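Local coordinates for Uly1 (Catenovulum maritimum, PDB 7DRQ), which is an ulvan lyase of polysaccharide lyase family 24 that binds calcium and probably cleaves the green-algal polysaccharide ulvan by beta-elimination, at residues A[400-405]-A[409-414]; A[417-422]-A[458-463]. One frame throughout, in Å; residues are numbered along the deposited sequence.

Contact 1 of 2, residues A[400-405]-A[409-414]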
ATOM      1  N   SER A 400      -8.702   9.695   5.868  1.00 13.01           N
ATOM      2  CA  SER A 400      -7.971   9.376   4.644  1.00 18.24           C
ATOM      3  C   SER A 400      -8.136   7.936   4.181  1.00 17.58           C
ATOM      4  O   SER A 400      -7.722   7.616   3.060  1.00 16.14           O
ATOM      5  CB  SER A 400      -6.475   9.676   4.833  1.00 19.35           C
ATOM      6  OG  SER A 400      -5.916   8.808   5.803  1.00 24.70           O
ATOM      7  N   GLN A 401      -8.726   7.063   4.999  1.00 12.67           N
ATOM      8  CA  GLN A 401      -8.903   5.669   4.623  1.00 15.07           C
ATOM      9  C   GLN A 401     -10.249   5.165   5.128  1.00 13.86           C
ATOM     10  O   GLN A 401     -10.806   5.696   6.091  1.00 13.45           O
ATOM     11  CB  GLN A 401      -7.737   4.806   5.154  1.00 16.88           C
ATOM     12  CG  GLN A 401      -6.513   4.931   4.239  1.00 23.85           C
ATOM     13  CD  GLN A 401      -5.349   4.051   4.632  1.00 29.38           C
ATOM     14  OE1 GLN A 401      -5.343   2.846   4.366  1.00 30.45           O
ATOM     15  NE2 GLN A 401      -4.335   4.657   5.240  1.00 32.13           N
ATOM     16  N   LEU A 402     -10.783   4.152   4.446  1.00 10.88           N
ATOM     17  CA  LEU A 402     -12.019   3.492   4.850  1.00 13.28           C
ATOM     18  C   LEU A 402     -11.779   1.996   4.971  1.00 14.96           C
ATOM     19  O   LEU A 402     -11.030   1.410   4.182  1.00 14.92           O
ATOM     20  CB  LEU A 402     -13.161   3.733   3.848  1.00 14.84           C
ATOM     21  CG  LEU A 402     -14.155   4.884   3.969  1.00 19.37           C
ATOM     22  CD1 LEU A 402     -15.320   4.611   3.006  1.00 13.58           C
ATOM     23  CD2 LEU A 402     -14.649   5.085   5.403  1.00 16.33           C
ATOM     24  N   TYR A 403     -12.433   1.376   5.947  1.00 11.68           N
ATOM     25  CA  TYR A 403     -12.337  -0.053   6.190  1.00 11.47           C
ATOM     26  C   TYR A 403     -13.742  -0.642   6.284  1.00 14.03           C
ATOM     27  O   TYR A 403     -14.739   0.083   6.383  1.00 10.66           O
ATOM     28  CB  TYR A 403     -11.538  -0.320   7.475  1.00 10.31           C
ATOM     29  CG  TYR A 403     -10.222   0.406   7.460  1.00 10.07           C
ATOM     30  CD1 TYR A 403      -9.130  -0.127   6.782  1.00 12.87           C
ATOM     31  CD2 TYR A 403     -10.069   1.640   8.088  1.00 11.42           C
ATOM     32  CE1 TYR A 403      -7.926   0.533   6.746  1.00 14.03           C
ATOM     33  CE2 TYR A 403      -8.860   2.306   8.057  1.00 12.52           C
ATOM     34  CZ  TYR A 403      -7.795   1.749   7.380  1.00 14.15           C
ATOM     35  OH  TYR A 403      -6.580   2.396   7.349  1.00 13.64           O
ATOM     36  N   THR A 404     -13.828  -1.974   6.267  1.00 14.22           N
ATOM     37  CA  THR A 404     -15.142  -2.593   6.364  1.00 13.01           C
ATOM     38  C   THR A 404     -15.054  -3.931   7.075  1.00 12.28           C
ATOM     39  O   THR A 404     -14.044  -4.641   6.995  1.00 13.54           O
ATOM     40  CB  THR A 404     -15.807  -2.763   4.982  1.00 10.43           C
ATOM     41  OG1 THR A 404     -17.197  -3.074   5.157  1.00 11.41           O
ATOM     42  CG2 THR A 404     -15.129  -3.875   4.145  1.00 12.57           C
ATOM     43  N   ALA A 405     -16.123  -4.251   7.797  1.00 10.93           N
ATOM     44  CA  ALA A 405     -16.291  -5.555   8.417  1.00  8.65           C
ATOM     45  C   ALA A 405     -17.765  -5.706   8.732  1.00 14.60           C
ATOM     46  O   ALA A 405     -18.414  -4.739   9.138  1.00 13.95           O
ATOM     47  CB  ALA A 405     -15.444  -5.718   9.691  1.00 12.99           C
ATOM     48  N   ILE A 409     -18.935   0.109   7.735  1.00 10.69           N
ATOM     49  CA  ILE A 409     -17.670   0.705   7.329  1.00 10.35           C
ATOM     50  C   ILE A 409     -17.092   1.440   8.532  1.00 11.69           C
ATOM     51  O   ILE A 409     -17.803   1.799   9.474  1.00 10.63           O
ATOM     52  CB  ILE A 409     -17.810   1.663   6.122  1.00  9.51           C
ATOM     53  CG1 ILE A 409     -18.807   2.784   6.441  1.00 11.29           C
ATOM     54  CG2 ILE A 409     -18.197   0.880   4.864  1.00  9.02           C
ATOM     55  CD1 ILE A 409     -18.916   3.855   5.317  1.00 10.33           C
ATOM     56  N   TYR A 410     -15.781   1.666   8.492  1.00  9.54           N
ATOM     57  CA  TYR A 410     -15.072   2.218   9.636  1.00 11.67           C
ATOM     58  C   TYR A 410     -14.070   3.272   9.202  1.00 12.48           C
ATOM     59  O   TYR A 410     -13.411   3.127   8.169  1.00 13.26           O
ATOM     60  CB  TYR A 410     -14.313   1.142  10.415  1.00 11.39           C
ATOM     61  CG  TYR A 410     -15.180   0.054  10.957  1.00 13.67           C
ATOM     62  CD1 TYR A 410     -15.753   0.164  12.222  1.00 10.48           C
ATOM     63  CD2 TYR A 410     -15.421  -1.099  10.219  1.00 13.84           C
ATOM     64  CE1 TYR A 410     -16.543  -0.846  12.734  1.00 12.12           C
ATOM     65  CE2 TYR A 410     -16.220  -2.107  10.722  1.00 14.51           C
ATOM     66  CZ  TYR A 410     -16.772  -1.976  11.978  1.00 16.43           C
ATOM     67  OH  TYR A 410     -17.568  -2.976  12.483  1.00 18.57           O
ATOM     68  N   ILE A 411     -13.965   4.330  10.017  1.00 10.77           N
ATOM     69  CA  ILE A 411     -12.822   5.229  10.034  1.00 12.03           C
ATOM     70  C   ILE A 411     -11.994   4.855  11.254  1.00 12.97           C
ATOM     71  O   ILE A 411     -12.540   4.711  12.352  1.00 12.15           O
ATOM     72  CB  ILE A 411     -13.264   6.700  10.098  1.00 13.24           C
ATOM     73  CG1 ILE A 411     -13.986   7.113   8.815  1.00 15.04           C
ATOM     74  CG2 ILE A 411     -12.070   7.617  10.366  1.00 12.88           C
ATOM     75  CD1 ILE A 411     -14.871   8.336   9.008  1.00 15.32           C
ATOM     76  N   ILE A 412     -10.693   4.662  11.062  1.00  8.48           N
ATOM     77  CA  ILE A 412      -9.801   4.230  12.133  1.00 14.07           C
ATOM     78  C   ILE A 412      -8.586   5.145  12.105  1.00 15.20           C
ATOM     79  O   ILE A 412      -7.966   5.331  11.050  1.00 14.16           O
ATOM     80  CB  ILE A 412      -9.385   2.757  11.977  1.00 11.25           C
ATOM     81  CG1 ILE A 412     -10.617   1.844  12.018  1.00 11.55           C
ATOM     82  CG2 ILE A 412      -8.349   2.363  13.046  1.00 10.68           C
ATOM     83  CD1 ILE A 412     -10.365   0.449  11.452  1.00 12.71           C
ATOM     84  N   GLY A 413      -8.240   5.710  13.252  1.00 10.67           N
ATOM     85  CA  GLY A 413      -7.173   6.676  13.243  1.00 12.24           C
ATOM     86  C   GLY A 413      -6.662   6.958  14.631  1.00 12.07           C
ATOM     87  O   GLY A 413      -6.976   6.249  15.586  1.00 11.64           O
ATOM     88  N   LEU A 414      -5.860   8.009  14.718  1.00 14.37           N
ATOM     89  CA  LEU A 414      -5.267   8.453  15.970  1.00 13.10           C
ATOM     90  C   LEU A 414      -5.792   9.843  16.274  1.00 16.90           C
ATOM     91  O   LEU A 414      -5.747  10.728  15.416  1.00 14.71           O
ATOM     92  CB  LEU A 414      -3.739   8.459  15.883  1.00 11.64           C
ATOM     93  CG  LEU A 414      -3.149   7.098  15.504  1.00 13.18           C
ATOM     94  CD1 LEU A 414      -1.648   7.173  15.195  1.00 11.57           C
ATOM     95  CD2 LEU A 414      -3.407   6.086  16.624  1.00 12.24           C
TER
HETATM   96  O   HOH W   1      -9.626   5.744   8.486  1.00 14.96           O
HETATM   97  O   HOH W   2      -6.587   4.729   8.692  1.00 19.70           O
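Tyr-403 and Tyr-410 face each other as an antiparallel hydrogen-bonded pair in the hairpin of strands 403-405 and 408-415. Tyr-403 N donates to Tyr-410 O at 3.0 Å, and the return bond from Tyr-410 N to Tyr-403 O is 2.8 Å. At this end the packing is close. The Tyr-410 ring presents its edge to the other strand, CE2 lying 3.6 Å from Ala-405 N, and the small methyl of Ala-405 leaves room for it. With CG opposite the carbonyl carbon (chi1 -52°), the Tyr-403 side chain crosses that of Ile-412 at about a right angle, CD2 lying 3.6 Å from Ile-412 CD1; the branched isoleucine offers a broad apolar surface. On the face that carries Ile-409, Leu-402 CD2 meets Ile-411 CG1 at 4.0 Å.

Beyond the tyrosine pair the backbones separate, and water takes over the pairing. Water 1 donates to Gln-401 O at 2.7 Å and accepts from Ile-412 N, while water 2 donates to Ile-412 O at 2.8 Å and hydrogen-bonds Tyr-403 OH. Tyrosine thus suits its place twice, its ring carbons packing on isoleucine and its hydroxyl holding the water that donates to Ile-412 O; with the other water, the backbone groups are bridged where the strands part.

Contact 2 of 2, residues A[417-422]-A[458-463]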
ATOM      1  N   GLY A 417      -2.994  11.077  19.561  1.00 16.34           N
ATOM      2  CA  GLY A 417      -2.123   9.931  19.680  1.00 17.52           C
ATOM      3  C   GLY A 417      -2.803   8.630  20.035  1.00 11.95           C
ATOM      4  O   GLY A 417      -2.139   7.587  20.037  1.00 12.95           O
ATOM      5  N   ARG A 418      -4.106   8.642  20.328  1.00 13.62           N
ATOM      6  CA  ARG A 418      -4.799   7.471  20.819  1.00 14.71           C
ATOM      7  C   ARG A 418      -5.726   6.910  19.750  1.00 11.95           C
ATOM      8  O   ARG A 418      -6.417   7.674  19.064  1.00 12.30           O
ATOM      9  CB  ARG A 418      -5.606   7.814  22.076  1.00 15.16           C
ATOM     10  CG  ARG A 418      -4.762   8.610  23.085  1.00 16.23           C
ATOM     11  CD  ARG A 418      -5.225   8.393  24.500  1.00 19.21           C
ATOM     12  NE  ARG A 418      -6.604   8.826  24.719  1.00 21.67           N
ATOM     13  CZ  ARG A 418      -6.968  10.065  25.032  1.00 25.15           C
ATOM     14  NH1 ARG A 418      -6.060  11.028  25.142  1.00 25.43           N
ATOM     15  NH2 ARG A 418      -8.248  10.344  25.231  1.00 27.39           N
ATOM     16  N   PRO A 419      -5.739   5.593  19.571  1.00 13.00           N
ATOM     17  CA  PRO A 419      -6.584   5.003  18.523  1.00 12.54           C
ATOM     18  C   PRO A 419      -8.067   5.242  18.786  1.00 14.67           C
ATOM     19  O   PRO A 419      -8.547   5.139  19.917  1.00 14.16           O
ATOM     20  CB  PRO A 419      -6.233   3.513  18.589  1.00 13.16           C
ATOM     21  CG  PRO A 419      -4.837   3.490  19.114  1.00 12.83           C
ATOM     22  CD  PRO A 419      -4.789   4.617  20.130  1.00 10.30           C
ATOM     23  N   PHE A 420      -8.796   5.566  17.720  1.00 13.78           N
ATOM     24  CA  PHE A 420     -10.245   5.632  17.774  1.00 13.57           C
ATOM     25  C   PHE A 420     -10.806   4.853  16.595  1.00 11.88           C
ATOM     26  O   PHE A 420     -10.133   4.674  15.580  1.00 10.29           O
ATOM     27  CB  PHE A 420     -10.772   7.071  17.730  1.00 14.05           C
ATOM     28  CG  PHE A 420     -10.550   7.768  16.417  1.00 14.63           C
ATOM     29  CD1 PHE A 420     -11.490   7.676  15.392  1.00 14.94           C
ATOM     30  CD2 PHE A 420      -9.412   8.529  16.203  1.00 14.23           C
ATOM     31  CE1 PHE A 420     -11.287   8.319  14.188  1.00 15.22           C
ATOM     32  CE2 PHE A 420      -9.206   9.180  14.993  1.00 16.98           C
ATOM     33  CZ  PHE A 420     -10.145   9.074  13.987  1.00 19.03           C
ATOM     34  N   VAL A 421     -12.058   4.424  16.742  1.00 11.34           N
ATOM     35  CA  VAL A 421     -12.820   3.791  15.668  1.00 11.71           C
ATOM     36  C   VAL A 421     -14.162   4.494  15.555  1.00 15.13           C
ATOM     37  O   VAL A 421     -14.888   4.618  16.546  1.00 14.19           O
ATOM     38  CB  VAL A 421     -13.043   2.290  15.912  1.00 10.87           C
ATOM     39  CG1 VAL A 421     -13.869   1.694  14.761  1.00 12.73           C
ATOM     40  CG2 VAL A 421     -11.715   1.552  16.083  1.00 13.62           C
ATOM     41  N   GLU A 422     -14.493   4.955  14.354  1.00 10.37           N
ATOM     42  CA  GLU A 422     -15.823   5.458  14.040  1.00 14.49           C
ATOM     43  C   GLU A 422     -16.488   4.468  13.105  1.00 14.23           C
ATOM     44  O   GLU A 422     -15.825   3.887  12.243  1.00 14.21           O
ATOM     45  CB  GLU A 422     -15.755   6.830  13.383  1.00 14.37           C
ATOM     46  CG  GLU A 422     -14.892   7.795  14.165  1.00 23.01           C
ATOM     47  CD  GLU A 422     -15.665   8.965  14.705  1.00 29.93           C
ATOM     48  OE1 GLU A 422     -15.038   9.799  15.394  1.00 28.85           O
ATOM     49  OE2 GLU A 422     -16.890   9.058  14.434  1.00 30.19           O
ATOM     50  N   TYR A 458      -3.789  -3.270  14.501  1.00  9.20           N
ATOM     51  CA  TYR A 458      -3.275  -1.909  14.356  1.00  9.67           C
ATOM     52  C   TYR A 458      -1.781  -1.948  14.625  1.00 12.65           C
ATOM     53  O   TYR A 458      -1.356  -2.232  15.746  1.00 11.24           O
ATOM     54  CB  TYR A 458      -3.988  -0.958  15.321  1.00 10.08           C
ATOM     55  CG  TYR A 458      -4.129   0.462  14.830  1.00 10.30           C
ATOM     56  CD1 TYR A 458      -3.543   0.881  13.642  1.00 11.19           C
ATOM     57  CD2 TYR A 458      -4.854   1.397  15.577  1.00  9.92           C
ATOM     58  CE1 TYR A 458      -3.693   2.184  13.200  1.00 12.78           C
ATOM     59  CE2 TYR A 458      -5.004   2.693  15.148  1.00 13.01           C
ATOM     60  CZ  TYR A 458      -4.421   3.091  13.971  1.00 12.39           C
ATOM     61  OH  TYR A 458      -4.595   4.395  13.568  1.00 12.68           O
ATOM     62  N   TYR A 459      -1.005  -1.640  13.601  1.00  9.64           N
ATOM     63  CA  TYR A 459       0.455  -1.718  13.633  1.00 10.77           C
ATOM     64  C   TYR A 459       0.939  -0.282  13.781  1.00 11.55           C
ATOM     65  O   TYR A 459       0.746   0.537  12.876  1.00 10.80           O
ATOM     66  CB  TYR A 459       0.933  -2.398  12.348  1.00 10.47           C
ATOM     67  CG  TYR A 459       2.405  -2.732  12.215  1.00 11.21           C
ATOM     68  CD1 TYR A 459       3.294  -2.601  13.273  1.00 11.55           C
ATOM     69  CD2 TYR A 459       2.899  -3.179  10.993  1.00 11.50           C
ATOM     70  CE1 TYR A 459       4.651  -2.917  13.118  1.00 11.80           C
ATOM     71  CE2 TYR A 459       4.230  -3.494  10.827  1.00 12.80           C
ATOM     72  CZ  TYR A 459       5.108  -3.356  11.880  1.00 11.23           C
ATOM     73  OH  TYR A 459       6.433  -3.680  11.658  1.00 12.68           O
ATOM     74  N   LEU A 460       1.547   0.031  14.917  1.00 10.59           N
ATOM     75  CA  LEU A 460       1.630   1.408  15.386  1.00 10.82           C
ATOM     76  C   LEU A 460       3.059   1.829  15.708  1.00 12.47           C
ATOM     77  O   LEU A 460       3.821   1.052  16.278  1.00 12.17           O
ATOM     78  CB  LEU A 460       0.772   1.573  16.646  1.00  9.91           C
ATOM     79  CG  LEU A 460      -0.733   1.439  16.437  1.00 10.43           C
ATOM     80  CD1 LEU A 460      -1.416   0.980  17.722  1.00 10.58           C
ATOM     81  CD2 LEU A 460      -1.331   2.766  15.951  1.00 12.81           C
ATOM     82  N   LEU A 461       3.400   3.072  15.365  1.00  9.84           N
ATOM     83  CA  LEU A 461       4.655   3.705  15.767  1.00  8.15           C
ATOM     84  C   LEU A 461       4.406   4.557  17.013  1.00 11.53           C
ATOM     85  O   LEU A 461       3.555   5.453  16.993  1.00 13.53           O
ATOM     86  CB  LEU A 461       5.207   4.577  14.640  1.00 10.71           C
ATOM     87  CG  LEU A 461       6.424   5.461  14.947  1.00 11.13           C
ATOM     88  CD1 LEU A 461       7.645   4.622  15.181  1.00 11.82           C
ATOM     89  CD2 LEU A 461       6.674   6.424  13.782  1.00 12.03           C
ATOM     90  N   GLU A 462       5.145   4.286  18.086  1.00 10.64           N
ATOM     91  CA  GLU A 462       4.934   5.044  19.318  1.00 11.65           C
ATOM     92  C   GLU A 462       5.487   6.455  19.178  1.00 14.36           C
ATOM     93  O   GLU A 462       6.567   6.665  18.621  1.00 15.70           O
ATOM     94  CB  GLU A 462       5.583   4.339  20.513  1.00 15.09           C
ATOM     95  CG  GLU A 462       5.363   5.069  21.862  1.00 14.41           C
ATOM     96  CD  GLU A 462       5.733   4.192  23.067  1.00 17.66           C
ATOM     97  OE1 GLU A 462       6.794   3.531  23.026  1.00 18.41           O
ATOM     98  OE2 GLU A 462       4.952   4.151  24.050  1.00 20.09           O
ATOM     99  N   LYS A 463       4.731   7.423  19.692  1.00 12.98           N
ATOM    100  CA  LYS A 463       5.103   8.822  19.618  1.00 14.32           C
ATOM    101  C   LYS A 463       6.202   9.148  20.622  1.00 15.45           C
ATOM    102  O   LYS A 463       6.386   8.466  21.632  1.00 16.74           O
ATOM    103  CB  LYS A 463       3.896   9.714  19.889  1.00 21.64           C
ATOM    104  CG  LYS A 463       3.907  10.990  19.073  1.00 25.36           C
ATOM    105  CD  LYS A 463       2.526  11.605  19.011  1.00 29.44           C
ATOM    106  CE  LYS A 463       2.344  12.606  20.133  1.00 34.64           C
ATOM    107  NZ  LYS A 463       2.940  13.927  19.791  1.00 38.73           N
TER
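Where Pro-419 and Tyr-458 meet, their CA atoms are 8.7 Å apart, too far for the backbones to pair, so side chains bridge the gap. Both side chains set out toward the opposite strand. The pyrrolidine ring of Pro-419 comes up to the edge of the Tyr-458 ring, near its plane, and CB lies 3.7 Å from Tyr-458 CE2. Tyr-458 CG stands roughly anti to the backbone N (chi1 -149°), which carries the ring across to the proline. Compact and apolar, proline fits against this C-H edge, and Pro-419 CG also comes within 4.5 Å of Leu-460 CD1.

The strands belong to adjacent four-stranded antiparallel sheets, successive blades of a beta-propeller; in the second, strand 3-15 from the chain's start pairs with 469-478 from its end, the closure often called Velcro. Between such blades apolar side chains interlock. Leu-460 CD2 sits over the centre of the Tyr-458 ring, 3.5 Å above its plane, covering one face while Pro-419 takes the edge. An alanine in place of Tyr-458 would probably leave Pro-419 and Leu-460 without the ring they both touch and open a gap between the blades. Leu-414, from strand 408-415, touches both Pro-419 and Tyr-458.

Overall arrangement
Contact 1 holds together the first two strands of a propeller blade, and contact 2 joins the third strand of that blade to the next blade along the chain. Their centres lie 12 Å apart. Strand 408-415, which belongs to contact 1 and lies beside 418-425, couples them: Ile-411 O to Glu-422 N (2.8 Å) and Gly-413 O to Phe-420 N (2.9 Å) are probable hydrogen bonds between the two strands. Side chains reinforce the link, since Tyr-410 CD1 packs 3.5 Å from Val-421 CG1, and Tyr-458 OH reaches 3.5 Å from Gly-413 CA. Tyr-458 also touches Ile-412. Neither contact lies at a calcium-binding site, although the side chain of Thr-404 is about 11 Å from a bound calcium ion.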